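Side-chain contacts in ATP-dependent DNA helicase PIF1 (Candida albicans, PDB 7OTJ), which couples ATP hydrolysis to 5'-3' unwinding of DNA and probably resolves G-quadruplexes to help maintain nuclear and mitochondrial genome stability: residues A[235-238]-A[242-245]; A[454-459]-A[476-481]. All coordinates share one frame; numbering follows the deposited sequence.

How the contacts relate
Both contacts belong to the second RecA-like domain of the helicase core, and they follow one another along the chain: contact 1 closes before contact 2 opens. Their centres are about 13 Å apart. Contact 1 sets helix 240-253 against strand 234-237, an inner strand of the parallel four-stranded sheet; contact 2 joins the turn after helix 452-455 to helix 475-481, beside the nucleotide. Leu236, whose side chain leaves the strand away from segment 242-245, packs on contact 2, with CD2 3.7 Å from CB of Ser455 and CD1 3.9 Å from O of Ala479. Around one sheet, potassium sits at the strand-to-helix connection of contact 1 and tetrafluoroaluminate beside the turn of contact 2.

Contact 1 of 2, residues A[235-238]-A[242-245]; sequences ELYA and EVDM. With K (potassium ion), chain I.
Glu242 opens the helical side of the contact by lying across Tyr237, its CB 3.6 Å from the ring carbon CG of Tyr237. The motif is the strand-loop-helix unit of a RecA-like domain: strand 234-237 runs at the inside of the parallel sheet, and helix 240-253 starts just beyond it and folds back against the same strand. Two parts of Glu242 meet Tyr237 differently. Its backbone O lies over one face of the ring, with the carbonyl carbon C 4.3 Å above the ring plane and displaced toward the rim. The carboxylate lies by the base of the side chain, Glu242 OE1 3.5 Å from Tyr237 CB; ring and carboxylate planes are inclined by 55°. CG of Glu242 sits beside the backbone N (chi1 -63°), and the chain then runs extended, which carries the carboxylate out past the strand end to a bound potassium ion. Glu242 OE2 lies 2.9 Å and Glu242 OE1 3.1 Å from the potassium ion, so the chelation is bidentate, and the backbone O of Asp466 adds a ligand from strand 463-466. OE1 is also hydrogen-bonded to Thr239 OG1 in the short connection between strand and helix. The metal and the Thr239 bond together probably set the carboxylate's rotation, and the cation would probably stabilise its negative charge. One residue on, Val243 supplies the apolar part of the contact, and Ser449 of the neighbouring strand touches both Val243 and Tyr237. The methyl CG2 of Val243, anti to the carbonyl carbon, stands oblique to the Tyr237 ring, and its nearest approach is Val243 CG2 to Tyr237 CB at 4.1 Å.

Contact 2 of 2, residues A[454-459]-A[476-481]; sequences KSQGQT and AYVALS. With ALF (tetrafluoroaluminate ion), chain F.
Gln456 NE2 is held by two acceptor groups, Glu108 OE2 and Ser110 OG, while OE1 of the same amide accepts from Leu148 N. The buried amide end is therefore satisfied on both its oxygen and its nitrogen, and its rotation is fixed by partners from the first RecA-like domain. Val478 crosses this side chain at about a right angle. Its CG2 lies 3.3 Å from Gln456 OE1 and its CG1 3.7 Å from Gln456 CB: CG1 packs mainly on the aliphatic CB and CG, CG2 on the amide end. With CG anti to the backbone N (chi1 -175°) and the chain extended, Gln456 passes Val478 on its way to Glu108. Ser455 adds a looser touch, OG to Val478 CG1 at 4.1 Å; that hydroxyl is hydrogen-bonded to Ile452 O. In sequence these segments correspond to motifs V and VI of superfamily 1 helicases, which face the nucleotide across the cleft between the two domains. Ser455 to Gln458 form a type II beta turn, closed by Gln458 N to Ser455 O at 2.7 Å. Gly457, at its third position, has a positive phi (111°) and brings CA to 3.1 Å from F4 of the tetrafluoroaluminate, which with ADP probably mimics ATP's transferring phosphate. Lys31, Gln147, Arg191 and Arg482 hydrogen-bond this anion, and Val478 O accepts from Arg482 NE.

Contact 1 of 2, residues A[235-238]-A[242-245]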
ATOM      1  N   GLU A 235      -3.968  14.854  -3.214  1.00 52.46           N
ATOM      2  CA  GLU A 235      -3.936  14.915  -4.669  1.00 52.10           C
ATOM      3  C   GLU A 235      -3.521  13.554  -5.224  1.00 53.38           C
ATOM      4  O   GLU A 235      -2.451  13.039  -4.881  1.00 51.10           O
ATOM      5  CB  GLU A 235      -2.980  16.017  -5.135  1.00 52.49           C
ATOM      6  CG  GLU A 235      -3.310  17.406  -4.576  1.00 58.71           C
ATOM      7  CD  GLU A 235      -2.513  18.525  -5.235  1.00 64.11           C
ATOM      8  OE1 GLU A 235      -2.346  19.596  -4.609  1.00 59.57           O
ATOM      9  OE2 GLU A 235      -2.054  18.337  -6.381  1.00 65.12           O
ATOM     10  N   LEU A 236      -4.351  12.991  -6.101  1.00 45.32           N
ATOM     11  CA  LEU A 236      -4.074  11.708  -6.735  1.00 46.58           C
ATOM     12  C   LEU A 236      -3.736  11.921  -8.202  1.00 49.12           C
ATOM     13  O   LEU A 236      -4.446  12.642  -8.906  1.00 58.29           O
ATOM     14  CB  LEU A 236      -5.274  10.764  -6.618  1.00 51.31           C
ATOM     15  CG  LEU A 236      -5.728  10.381  -5.211  1.00 50.35           C
ATOM     16  CD1 LEU A 236      -6.825   9.333  -5.279  1.00 41.99           C
ATOM     17  CD2 LEU A 236      -4.547   9.881  -4.399  1.00 47.33           C
ATOM     18  N   TYR A 237      -2.677  11.259  -8.668  1.00 54.91           N
ATOM     19  CA  TYR A 237      -2.264  11.319 -10.063  1.00 46.66           C
ATOM     20  C   TYR A 237      -1.888   9.923 -10.537  1.00 53.06           C
ATOM     21  O   TYR A 237      -1.646   9.016  -9.739  1.00 53.16           O
ATOM     22  CB  TYR A 237      -1.079  12.259 -10.272  1.00 48.43           C
ATOM     23  CG  TYR A 237      -1.333  13.679  -9.833  1.00 56.68           C
ATOM     24  CD1 TYR A 237      -1.078  14.072  -8.531  1.00 50.70           C
ATOM     25  CD2 TYR A 237      -1.831  14.627 -10.721  1.00 56.41           C
ATOM     26  CE1 TYR A 237      -1.311  15.364  -8.121  1.00 56.07           C
ATOM     27  CE2 TYR A 237      -2.064  15.921 -10.317  1.00 51.35           C
ATOM     28  CZ  TYR A 237      -1.802  16.285  -9.015  1.00 53.60           C
ATOM     29  OH  TYR A 237      -2.037  17.575  -8.600  1.00 55.18           O
ATOM     30  N   ALA A 238      -1.842   9.760 -11.857  1.00 50.32           N
ATOM     31  CA  ALA A 238      -1.512   8.459 -12.423  1.00 46.72           C
ATOM     32  C   ALA A 238      -0.012   8.191 -12.393  1.00 55.43           C
ATOM     33  O   ALA A 238       0.409   7.046 -12.206  1.00 49.47           O
ATOM     34  CB  ALA A 238      -2.035   8.360 -13.855  1.00 51.83           C
ATOM     35  N   GLU A 242       3.917  13.644 -12.087  1.00 60.61           N
ATOM     36  CA  GLU A 242       2.877  14.515 -11.541  1.00 55.05           C
ATOM     37  C   GLU A 242       2.970  14.592 -10.025  1.00 54.86           C
ATOM     38  O   GLU A 242       2.915  15.682  -9.441  1.00 66.38           O
ATOM     39  CB  GLU A 242       1.493  14.022 -11.957  1.00 53.46           C
ATOM     40  CG  GLU A 242       1.222  14.028 -13.441  1.00 54.46           C
ATOM     41  CD  GLU A 242       0.071  13.116 -13.814  1.00 61.40           C
ATOM     42  OE1 GLU A 242       0.164  11.897 -13.543  1.00 73.37           O
ATOM     43  OE2 GLU A 242      -0.929  13.613 -14.365  1.00 62.05           O
ATOM     44  N   VAL A 243       3.118  13.438  -9.368  1.00 65.81           N
ATOM     45  CA  VAL A 243       3.161  13.411  -7.910  1.00 60.09           C
ATOM     46  C   VAL A 243       4.333  14.238  -7.408  1.00 63.86           C
ATOM     47  O   VAL A 243       4.187  15.062  -6.498  1.00 68.04           O
ATOM     48  CB  VAL A 243       3.225  11.955  -7.401  1.00 50.49           C
ATOM     49  CG1 VAL A 243       3.515  11.926  -5.913  1.00 50.30           C
ATOM     50  CG2 VAL A 243       1.925  11.240  -7.690  1.00 48.66           C
ATOM     51  N   ASP A 244       5.502  14.071  -8.031  1.00 60.14           N
ATOM     52  CA  ASP A 244       6.672  14.841  -7.628  1.00 64.35           C
ATOM     53  C   ASP A 244       6.506  16.315  -7.968  1.00 60.94           C
ATOM     54  O   ASP A 244       6.927  17.185  -7.199  1.00 69.67           O
ATOM     55  CB  ASP A 244       7.926  14.269  -8.289  1.00 64.33           C
ATOM     56  CG  ASP A 244       8.332  12.943  -7.693  1.00 66.74           C
ATOM     57  OD1 ASP A 244       7.752  12.574  -6.653  1.00 66.19           O
ATOM     58  OD2 ASP A 244       9.223  12.271  -8.256  1.00 73.17           O
ATOM     59  N   MET A 245       5.905  16.617  -9.119  1.00 66.51           N
ATOM     60  CA  MET A 245       5.672  18.011  -9.480  1.00 66.91           C
ATOM     61  C   MET A 245       4.628  18.649  -8.569  1.00 70.22           C
ATOM     62  O   MET A 245       4.809  19.784  -8.111  1.00 68.97           O
ATOM     63  CB  MET A 245       5.256  18.111 -10.945  1.00 61.62           C
ATOM     64  CG  MET A 245       6.402  17.881 -11.916  1.00 70.23           C
ATOM     65  SD  MET A 245       7.750  19.054 -11.674  1.00 99.18           S
ATOM     66  CE  MET A 245       6.903  20.601 -11.995  1.00 71.34           C
TER
HETATM   67  K     K I1005      -2.886  11.556 -14.001  1.00 93.30           K

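Contact 2 of 2, residues A[454-459]-A[476-481]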
ATOM      1  N   LYS A 454      -0.712   3.724  -5.178  1.00 47.28           N
ATOM      2  CA  LYS A 454      -0.496   3.660  -3.742  1.00 45.70           C
ATOM      3  C   LYS A 454      -1.710   4.124  -2.951  1.00 45.12           C
ATOM      4  O   LYS A 454      -1.789   3.854  -1.749  1.00 51.36           O
ATOM      5  CB  LYS A 454       0.737   4.490  -3.352  1.00 48.02           C
ATOM      6  CG  LYS A 454       2.074   3.875  -3.790  1.00 56.09           C
ATOM      7  CD  LYS A 454       3.281   4.740  -3.406  1.00 61.45           C
ATOM      8  CE  LYS A 454       3.269   5.114  -1.924  1.00 78.27           C
ATOM      9  NZ  LYS A 454       4.340   6.085  -1.536  1.00 74.53           N
ATOM     10  N   SER A 455      -2.664   4.802  -3.589  1.00 49.20           N
ATOM     11  CA  SER A 455      -3.898   5.131  -2.887  1.00 47.89           C
ATOM     12  C   SER A 455      -4.816   3.931  -2.729  1.00 44.02           C
ATOM     13  O   SER A 455      -5.667   3.942  -1.833  1.00 46.20           O
ATOM     14  CB  SER A 455      -4.665   6.236  -3.618  1.00 43.36           C
ATOM     15  OG  SER A 455      -5.208   5.755  -4.839  1.00 44.29           O
ATOM     16  N   GLN A 456      -4.663   2.902  -3.563  1.00 41.46           N
ATOM     17  CA  GLN A 456      -5.589   1.779  -3.528  1.00 43.44           C
ATOM     18  C   GLN A 456      -5.578   1.131  -2.148  1.00 47.56           C
ATOM     19  O   GLN A 456      -4.546   0.628  -1.691  1.00 43.24           O
ATOM     20  CB  GLN A 456      -5.246   0.765  -4.616  1.00 39.03           C
ATOM     21  CG  GLN A 456      -6.253  -0.374  -4.698  1.00 38.80           C
ATOM     22  CD  GLN A 456      -6.073  -1.237  -5.931  1.00 39.00           C
ATOM     23  OE1 GLN A 456      -5.900  -0.734  -7.037  1.00 46.80           O
ATOM     24  NE2 GLN A 456      -6.121  -2.548  -5.744  1.00 45.46           N
ATOM     25  N   GLY A 457      -6.732   1.175  -1.482  1.00 49.83           N
ATOM     26  CA  GLY A 457      -6.895   0.731  -0.116  1.00 39.62           C
ATOM     27  C   GLY A 457      -7.152   1.853   0.866  1.00 41.57           C
ATOM     28  O   GLY A 457      -7.660   1.596   1.968  1.00 46.32           O
ATOM     29  N   GLN A 458      -6.823   3.087   0.500  1.00 43.24           N
ATOM     30  CA  GLN A 458      -6.984   4.212   1.404  1.00 48.79           C
ATOM     31  C   GLN A 458      -8.388   4.797   1.297  1.00 48.56           C
ATOM     32  O   GLN A 458      -9.062   4.680   0.268  1.00 43.77           O
ATOM     33  CB  GLN A 458      -5.937   5.292   1.114  1.00 46.15           C
ATOM     34  CG  GLN A 458      -4.496   4.835   1.321  1.00 44.31           C
ATOM     35  CD  GLN A 458      -4.204   4.440   2.757  1.00 53.54           C
ATOM     36  OE1 GLN A 458      -4.678   5.078   3.698  1.00 63.98           O
ATOM     37  NE2 GLN A 458      -3.421   3.376   2.933  1.00 54.49           N
ATOM     38  N   THR A 459      -8.817   5.434   2.380  1.00 46.29           N
ATOM     39  CA  THR A 459     -10.034   6.230   2.416  1.00 44.71           C
ATOM     40  C   THR A 459      -9.636   7.686   2.614  1.00 50.15           C
ATOM     41  O   THR A 459      -8.859   8.000   3.525  1.00 51.48           O
ATOM     42  CB  THR A 459     -10.962   5.766   3.540  1.00 43.13           C
ATOM     43  OG1 THR A 459     -11.454   4.452   3.245  1.00 53.44           O
ATOM     44  CG2 THR A 459     -12.132   6.712   3.692  1.00 43.90           C
ATOM     45  N   ALA A 476      -9.014   4.695 -13.058  1.00 44.95           N
ATOM     46  CA  ALA A 476     -10.034   5.702 -12.781  1.00 47.63           C
ATOM     47  C   ALA A 476     -10.929   5.255 -11.629  1.00 42.41           C
ATOM     48  O   ALA A 476     -11.188   6.023 -10.695  1.00 42.15           O
ATOM     49  CB  ALA A 476     -10.852   6.003 -14.042  1.00 49.99           C
ATOM     50  N   TYR A 477     -11.389   4.000 -11.664  1.00 47.41           N
ATOM     51  CA  TYR A 477     -12.283   3.502 -10.619  1.00 42.25           C
ATOM     52  C   TYR A 477     -11.645   3.592  -9.234  1.00 41.53           C
ATOM     53  O   TYR A 477     -12.282   4.047  -8.277  1.00 41.09           O
ATOM     54  CB  TYR A 477     -12.708   2.063 -10.912  1.00 42.30           C
ATOM     55  CG  TYR A 477     -13.550   1.488  -9.802  1.00 48.37           C
ATOM     56  CD1 TYR A 477     -14.760   2.075  -9.455  1.00 48.25           C
ATOM     57  CD2 TYR A 477     -13.128   0.376  -9.081  1.00 41.78           C
ATOM     58  CE1 TYR A 477     -15.528   1.569  -8.428  1.00 46.61           C
ATOM     59  CE2 TYR A 477     -13.892  -0.138  -8.057  1.00 41.87           C
ATOM     60  CZ  TYR A 477     -15.090   0.462  -7.733  1.00 43.02           C
ATOM     61  OH  TYR A 477     -15.855  -0.053  -6.713  1.00 47.59           O
ATOM     62  N   VAL A 478     -10.402   3.112  -9.098  1.00 43.14           N
ATOM     63  CA  VAL A 478      -9.692   3.216  -7.820  1.00 43.66           C
ATOM     64  C   VAL A 478      -9.586   4.671  -7.381  1.00 40.08           C
ATOM     65  O   VAL A 478      -9.892   5.016  -6.233  1.00 41.19           O
ATOM     66  CB  VAL A 478      -8.303   2.553  -7.914  1.00 39.63           C
ATOM     67  CG1 VAL A 478      -7.491   2.828  -6.665  1.00 39.16           C
ATOM     68  CG2 VAL A 478      -8.447   1.064  -8.115  1.00 40.70           C
ATOM     69  N   ALA A 479      -9.182   5.552  -8.300  1.00 44.30           N
ATOM     70  CA  ALA A 479      -8.988   6.959  -7.956  1.00 47.50           C
ATOM     71  C   ALA A 479     -10.282   7.584  -7.464  1.00 41.17           C
ATOM     72  O   ALA A 479     -10.333   8.157  -6.370  1.00 41.21           O
ATOM     73  CB  ALA A 479      -8.451   7.730  -9.162  1.00 41.43           C
ATOM     74  N   LEU A 480     -11.345   7.476  -8.255  1.00 41.65           N
ATOM     75  CA  LEU A 480     -12.589   8.125  -7.874  1.00 46.13           C
ATOM     76  C   LEU A 480     -13.243   7.480  -6.655  1.00 42.65           C
ATOM     77  O   LEU A 480     -13.976   8.166  -5.936  1.00 49.45           O
ATOM     78  CB  LEU A 480     -13.549   8.128  -9.068  1.00 49.68           C
ATOM     79  CG  LEU A 480     -12.976   8.828 -10.312  1.00 46.83           C
ATOM     80  CD1 LEU A 480     -13.927   8.783 -11.498  1.00 47.54           C
ATOM     81  CD2 LEU A 480     -12.584  10.265  -9.983  1.00 44.08           C
ATOM     82  N   SER A 481     -12.956   6.212  -6.369  1.00 44.66           N
ATOM     83  CA  SER A 481     -13.604   5.526  -5.256  1.00 48.57           C
ATOM     84  C   SER A 481     -12.887   5.721  -3.926  1.00 46.57           C
ATOM     85  O   SER A 481     -13.355   5.205  -2.907  1.00 42.56           O
ATOM     86  CB  SER A 481     -13.736   4.030  -5.553  1.00 42.24           C
ATOM     87  OG  SER A 481     -12.491   3.470  -5.918  1.00 40.59           O
TER
HETATM   88 AL   ALF F1002     -10.712  -0.691  -1.164  1.00 47.52          AL
HETATM   89  F1  ALF F1002      -9.525  -1.846  -0.508  1.00 46.36           F
HETATM   90  F2  ALF F1002     -11.900   0.477  -1.810  1.00 48.45           F
HETATM   91  F3  ALF F1002     -11.532  -2.062  -1.962  1.00 39.66           F
HETATM   92  F4  ALF F1002      -9.949   0.677  -0.307  1.00 43.25           F
HETATM   93  O   HOH W   1      -9.062  -0.661  -2.938  1.00 42.46           O